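Long-range contacts in tyrosine specific protein phosphatase (Trypanosoma cruzi, PDB 4AZ1), which probably removes phosphate from phosphotyrosine side chains of proteins by hydrolysis of the phosphate ester: residues Ser154-Lys159 / Tyr173-Arg178; Thr233-Gly238 / Gly269-Met274. One frame throughout, in Å; residues are numbered along the deposited sequence.

Contact 1: Ser154-Lys159 / Tyr173-Arg178; sequences SEDPGK and YLILQR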
loop_
_atom_site.group_PDB
_atom_site.type_symbol
_atom_site.label_atom_id
_atom_site.label_comp_id
_atom_site.label_asym_id
_atom_site.label_seq_id
_atom_site.Cartn_x
_atom_site.Cartn_y
_atom_site.Cartn_z
ATOM N N SER A 154 13.656 1.997 -3.125
ATOM C CA SER A 154 14.633 1.471 -4.071
ATOM C C SER A 154 15.750 0.754 -3.355
ATOM O O SER A 154 16.022 1.019 -2.178
ATOM C CB SER A 154 15.261 2.600 -4.900
ATOM O OG SER A 154 14.289 3.500 -5.378
ATOM N N GLU A 155 16.419 -0.139 -4.076
ATOM C CA GLU A 155 17.621 -0.765 -3.562
ATOM C C GLU A 155 18.743 0.272 -3.609
ATOM O O GLU A 155 18.880 0.977 -4.597
ATOM C CB GLU A 155 17.983 -1.998 -4.393
ATOM C CG GLU A 155 19.239 -2.710 -3.893
ATOM C CD GLU A 155 19.394 -4.121 -4.435
ATOM O OE1 GLU A 155 18.605 -4.512 -5.335
ATOM O OE2 GLU A 155 20.311 -4.834 -3.949
ATOM N N ASP A 156 19.512 0.390 -2.531
ATOM C CA ASP A 156 20.631 1.333 -2.504
ATOM C C ASP A 156 21.657 0.922 -3.559
ATOM O O ASP A 156 22.217 -0.177 -3.486
ATOM C CB ASP A 156 21.258 1.372 -1.103
ATOM C CG ASP A 156 22.259 2.517 -0.924
ATOM O OD1 ASP A 156 23.055 2.802 -1.859
ATOM O OD2 ASP A 156 22.251 3.126 0.173
ATOM N N PRO A 157 21.885 1.794 -4.565
ATOM C CA PRO A 157 22.770 1.471 -5.693
ATOM C C PRO A 157 24.204 1.189 -5.264
ATOM O O PRO A 157 24.936 0.518 -5.996
ATOM C CB PRO A 157 22.757 2.752 -6.545
ATOM C CG PRO A 157 21.515 3.465 -6.166
ATOM C CD PRO A 157 21.220 3.100 -4.733
ATOM N N GLY A 158 24.606 1.713 -4.111
ATOM C CA GLY A 158 25.985 1.583 -3.685
ATOM C C GLY A 158 26.136 0.631 -2.519
ATOM O O GLY A 158 27.142 0.662 -1.809
ATOM N N LYS A 159 25.134 -0.222 -2.318
ATOM C CA LYS A 159 25.167 -1.173 -1.221
ATOM C C LYS A 159 24.153 -2.291 -1.462
ATOM O O LYS A 159 22.962 -2.109 -1.219
ATOM C CB LYS A 159 24.868 -0.442 0.089
ATOM C CG LYS A 159 25.505 -1.050 1.319
ATOM C CD LYS A 159 25.362 -0.113 2.508
ATOM C CE LYS A 159 25.943 -0.732 3.767
ATOM N NZ LYS A 159 25.688 0.119 4.960
ATOM N N TYR A 173 19.444 -2.682 2.094
ATOM C CA TYR A 173 19.744 -1.265 2.254
ATOM C C TYR A 173 18.893 -0.530 1.229
ATOM O O TYR A 173 19.003 -0.752 0.017
ATOM C CB TYR A 173 21.263 -0.999 2.090
ATOM C CG TYR A 173 22.066 -1.871 3.036
ATOM C CD1 TYR A 173 22.231 -1.514 4.376
ATOM C CD2 TYR A 173 22.610 -3.076 2.609
ATOM C CE1 TYR A 173 22.932 -2.329 5.259
ATOM C CE2 TYR A 173 23.319 -3.888 3.475
ATOM C CZ TYR A 173 23.472 -3.511 4.801
ATOM O OH TYR A 173 24.172 -4.317 5.667
ATOM N N LEU A 174 18.030 0.338 1.735
ATOM C CA LEU A 174 16.932 0.864 0.950
ATOM C C LEU A 174 16.933 2.391 0.928
ATOM O O LEU A 174 17.499 3.049 1.813
ATOM C CB LEU A 174 15.606 0.320 1.515
ATOM C CG LEU A 174 15.455 -1.206 1.413
ATOM C CD1 LEU A 174 14.326 -1.733 2.297
ATOM C CD2 LEU A 174 15.229 -1.628 -0.050
ATOM N N ILE A 175 16.315 2.951 -0.102
ATOM C CA ILE A 175 16.155 4.393 -0.193
ATOM C C ILE A 175 14.685 4.730 -0.423
ATOM O O ILE A 175 14.083 4.287 -1.412
ATOM C CB ILE A 175 17.041 4.992 -1.321
ATOM C CG1 ILE A 175 18.521 4.665 -1.068
ATOM C CG2 ILE A 175 16.857 6.487 -1.400
ATOM C CD1 ILE A 175 19.476 5.181 -2.163
ATOM N N LEU A 176 14.097 5.483 0.504
ATOM C CA LEU A 176 12.729 5.967 0.342
ATOM C C LEU A 176 12.759 7.371 -0.221
ATOM O O LEU A 176 13.548 8.211 0.244
ATOM C CB LEU A 176 12.000 5.980 1.685
ATOM C CG LEU A 176 11.266 4.696 2.048
ATOM C CD1 LEU A 176 10.817 4.717 3.510
ATOM C CD2 LEU A 176 10.078 4.544 1.125
ATOM N N GLN A 177 11.913 7.634 -1.220
ATOM C CA GLN A 177 11.837 8.970 -1.783
ATOM C C GLN A 177 10.409 9.401 -2.146
ATOM O O GLN A 177 9.607 8.588 -2.622
ATOM C CB GLN A 177 12.745 9.080 -3.013
ATOM C CG GLN A 177 13.148 10.520 -3.319
ATOM C CD GLN A 177 14.073 10.633 -4.524
ATOM O OE1 GLN A 177 14.499 9.623 -5.094
ATOM N NE2 GLN A 177 14.383 11.864 -4.920
ATOM N N ARG A 178 10.103 10.678 -1.896
ATOM C CA ARG A 178 8.908 11.336 -2.427
ATOM C C ARG A 178 9.401 12.346 -3.443
ATOM O O ARG A 178 10.517 12.854 -3.315
ATOM C CB ARG A 178 8.132 12.097 -1.344
ATOM C CG ARG A 178 7.825 11.323 -0.072
ATOM C CD ARG A 178 6.897 12.123 0.844
ATOM N NE ARG A 178 5.491 11.876 0.538
ATOM C CZ ARG A 178 4.701 11.084 1.256
ATOM N NH1 ARG A 178 5.168 10.471 2.334
ATOM N NH2 ARG A 178 3.439 10.908 0.902
HETATM O O HOH W 1 13.705 5.500 -3.755
HETATM O O HOH W 2 20.366 2.265 2.347
HETATM O O HOH W 3 20.540 -2.905 -0.786
#

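Contact 2: Thr233-Gly238 / Gly269-Met274; sequences TGTLIG and GMVQRM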
loop_
_atom_site.group_PDB
_atom_site.type_symbol
_atom_site.label_atom_id
_atom_site.label_comp_id
_atom_site.label_asym_id
_atom_site.label_seq_id
_atom_site.Cartn_x
_atom_site.Cartn_y
_atom_site.Cartn_z
ATOM N N THR A 233 8.139 -10.162 17.996
ATOM C CA THR A 233 8.477 -8.751 18.139
ATOM C C THR A 233 8.710 -8.406 19.617
ATOM O O THR A 233 9.704 -7.751 19.970
ATOM C CB THR A 233 7.328 -7.883 17.607
ATOM O OG1 THR A 233 7.292 -7.977 16.178
ATOM C CG2 THR A 233 7.508 -6.427 18.039
ATOM N N GLY A 234 7.798 -8.859 20.473
ATOM C CA GLY A 234 7.924 -8.666 21.915
ATOM C C GLY A 234 9.145 -9.337 22.531
ATOM O O GLY A 234 9.797 -8.758 23.400
ATOM N N THR A 235 9.468 -10.547 22.077
ATOM C CA THR A 235 10.659 -11.243 22.563
ATOM C C THR A 235 11.936 -10.476 22.232
ATOM O O THR A 235 12.832 -10.320 23.083
ATOM C CB THR A 235 10.770 -12.646 21.935
ATOM O OG1 THR A 235 9.672 -13.458 22.370
ATOM C CG2 THR A 235 12.089 -13.313 22.318
ATOM N N LEU A 236 12.034 -10.014 20.991
ATOM C CA LEU A 236 13.216 -9.278 20.569
ATOM C C LEU A 236 13.432 -8.036 21.435
ATOM O O LEU A 236 14.541 -7.785 21.894
ATOM C CB LEU A 236 13.092 -8.860 19.106
ATOM C CG LEU A 236 14.363 -8.148 18.626
ATOM C CD1 LEU A 236 15.565 -9.001 18.938
ATOM C CD2 LEU A 236 14.309 -7.881 17.141
ATOM N N ILE A 237 12.370 -7.255 21.633
ATOM C CA ILE A 237 12.472 -6.024 22.408
ATOM C C ILE A 237 12.748 -6.366 23.883
ATOM O O ILE A 237 13.556 -5.705 24.540
ATOM C CB ILE A 237 11.211 -5.136 22.243
ATOM C CG1 ILE A 237 11.084 -4.678 20.785
ATOM C CG2 ILE A 237 11.292 -3.916 23.152
ATOM C CD1 ILE A 237 9.720 -4.072 20.415
ATOM N N GLY A 238 12.127 -7.434 24.378
ATOM C CA GLY A 238 12.353 -7.870 25.751
ATOM C C GLY A 238 13.781 -8.333 26.000
ATOM O O GLY A 238 14.391 -8.017 27.034
ATOM N N GLY A 269 -0.652 -7.257 25.176
ATOM C CA GLY A 269 -0.414 -8.617 24.718
ATOM C C GLY A 269 1.014 -8.923 24.313
ATOM O O GLY A 269 1.281 -10.033 23.836
ATOM N N MET A 270 1.928 -7.970 24.515
ATOM C CA MET A 270 3.341 -8.172 24.164
ATOM C C MET A 270 3.890 -9.477 24.757
ATOM O O MET A 270 3.663 -9.790 25.952
ATOM C CB MET A 270 4.217 -6.984 24.606
ATOM C CG MET A 270 4.140 -5.752 23.706
ATOM S SD MET A 270 4.854 -5.953 22.061
ATOM C CE MET A 270 6.493 -5.272 22.315
ATOM N N VAL A 271 4.633 -10.206 23.918
ATOM C CA VAL A 271 5.017 -11.593 24.182
ATOM C C VAL A 271 3.755 -12.459 24.278
ATOM O O VAL A 271 3.135 -12.602 25.335
ATOM C CB VAL A 271 5.940 -11.759 25.405
ATOM C CG1 VAL A 271 6.442 -13.191 25.468
ATOM C CG2 VAL A 271 7.129 -10.791 25.302
ATOM N N GLN A 272 3.392 -13.021 23.133
ATOM C CA GLN A 272 2.102 -13.640 22.908
ATOM C C GLN A 272 2.075 -15.103 23.363
ATOM O O GLN A 272 1.044 -15.591 23.787
ATOM C CB GLN A 272 1.817 -13.554 21.403
ATOM C CG GLN A 272 0.480 -14.103 20.921
ATOM C CD GLN A 272 0.321 -13.899 19.409
ATOM O OE1 GLN A 272 1.310 -13.699 18.692
ATOM N NE2 GLN A 272 -0.914 -13.934 18.930
ATOM N N ARG A 273 3.207 -15.797 23.264
ATOM C CA ARG A 273 3.231 -17.245 23.492
ATOM C C ARG A 273 4.248 -17.595 24.546
ATOM O O ARG A 273 5.253 -16.898 24.693
ATOM C CB ARG A 273 3.569 -18.001 22.190
ATOM C CG ARG A 273 2.687 -17.601 21.019
ATOM C CD ARG A 273 2.803 -18.586 19.847
ATOM N NE ARG A 273 2.341 -17.987 18.590
ATOM C CZ ARG A 273 1.054 -17.808 18.271
ATOM N NH1 ARG A 273 0.097 -18.157 19.131
ATOM N NH2 ARG A 273 0.718 -17.270 17.098
ATOM N N MET A 274 3.990 -18.684 25.263
ATOM C CA MET A 274 4.831 -19.080 26.387
ATOM C C MET A 274 6.293 -19.247 25.951
ATOM O O MET A 274 7.219 -18.771 26.622
ATOM C CB MET A 274 4.285 -20.367 27.022
ATOM C CG MET A 274 5.031 -20.836 28.271
ATOM S SD MET A 274 6.524 -21.791 27.861
ATOM C CE MET A 274 5.794 -23.395 27.500
#

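Contact 1: Ser154-Lys159 / Tyr173-Arg178
Lys-159 lays its side chain across one face of the Tyr-173 ring. The chain is extended beyond CG and runs from the CD2 and CG side of the ring toward CE1, bringing Lys-159 CE to 3.7 Å from the centroid of the Tyr-173 ring. Because CE lies only 11° off the ring normal, this is a CH-pi contact over the centre of the face. Lys-159 NZ goes further, 4.2 Å from the centroid of Tyr-173 and 31° off the normal, so its cation-pi contact is off-centre. On the neighbouring part of the turn, CD of Pro-157 meets CD1 of Ile-175 at 3.7 Å, the two side chains crossing at about a right angle; the same CD1 also lies against CA and CG of Asp-156.

Behind this first shell, the backbones are joined as antiparallel strands. Ser-154 N donates to Ile-175 O and Ile-175 N to Ser-154 O, making Ser-154 and Ile-175 a hydrogen-bonded pair; Glu-155 and Leu-174 follow as a non-hydrogen-bonded one. Asp-156 N then reaches Tyr-173 O at 2.8 Å, just where the strand gives way to a type I turn from Asp-156 to Lys-159. That turn positions the lysine. With CG anti to the backbone N (chi1 -169°), Asp-156 lets OD1 accept from Gly-158 N at 2.9 Å, an Asx turn.

Water adds three bridges: Ser-154 OG to Ile-175 O, Asp-156 OD2 to Leu-174 O, and Lys-159 O to Tyr-173 O. Ser-154 OG is also hydrogen-bonded to Ser-142 OG, while Leu-174 bonds through its backbone to Phe-186, so each neighbouring strand is tied in. The pairing belongs to an antiparallel beta hairpin, strands 151-164 and 169-177, within the large mixed sheet of the phosphatase domain, with the turn interrupting its first strand.

Contact 2: Thr233-Gly238 / Gly269-Met274
Gly-234 meets the loop with bare backbone, its CA 4.7 Å from CA of Val-271. Without a side chain in between, two aliphatic groups reach the helix main chain itself. CE of Met-270 rests 3.7 Å from Gly-234 CA, and SD lies close behind it. CG2 of Val-271 sits against the following peptide, 3.7 Å from Gly-234 C. The methionine gets there by bending: its CA-CB-CG-SD torsion (chi2) is -68° and the next (chi3) is -96°, which folds the thioether back to the helix. Val-271 has a positive phi of 62°, placing the valine at a sharp change of direction in the loop.

At Thr-235 the valine contact continues, with Val-271 CG2 4.0 Å from Thr-235 N and Val-271 CG1 4.5 Å from Thr-235 OG1. The hydroxyl has its polar partner elsewhere, in the carbonyl O of Gln-276, on helix 274-288. Thr-233 and Gly-234 end the HCxxGxxRTG signature of the tyrosine phosphatases, which contains Cys-226, and Thr-233 touches that cysteine; Gln-272 falls where this family has its Q-loop glutamine. The contact therefore packs the start of the helix behind the phosphate-binding loop against the probable Q loop. Consistent with an active-site setting, Arg-273 forms a salt bridge with Asp-196, part of the WPD sequence.

One turn further on, Ile-237 points toward the loop and its CD1 meets Met-270 CE at 3.9 Å, the side chains crossing at about a right angle. Met-270 CE thus touches both Gly-234 CA and the end of Ile-237, while Met-263 of helix 255-266 touches both Ile-237 and Met-270. No hydrogen bond links the two segments; Gly-238 N bonds within the helix, to Gly-234 O at 2.9 Å, and on the loop Val-271 O is held by Arg-264 NH2.

From the N terminus, the chain first closes contact 1, where 13 residues lie between Lys-159 and Tyr-173 and the hairpin of strands 151-164 and 169-177 folds back on itself. It then runs through strand 184-191, helix 203-215 and strand 222-225 before contact 2 opens. There a longer loop of 30 residues, holding the rest of helix 232-247 and all of helix 255-266, returns Gly-269-Met-274 to the helix start. The two closures are in series, neither nested nor crossed. Their centres are 30 Å apart and their nearest atoms about 16 Å: contact 1 is a surface join in the sheet, contact 2 a buried join of helix and loop.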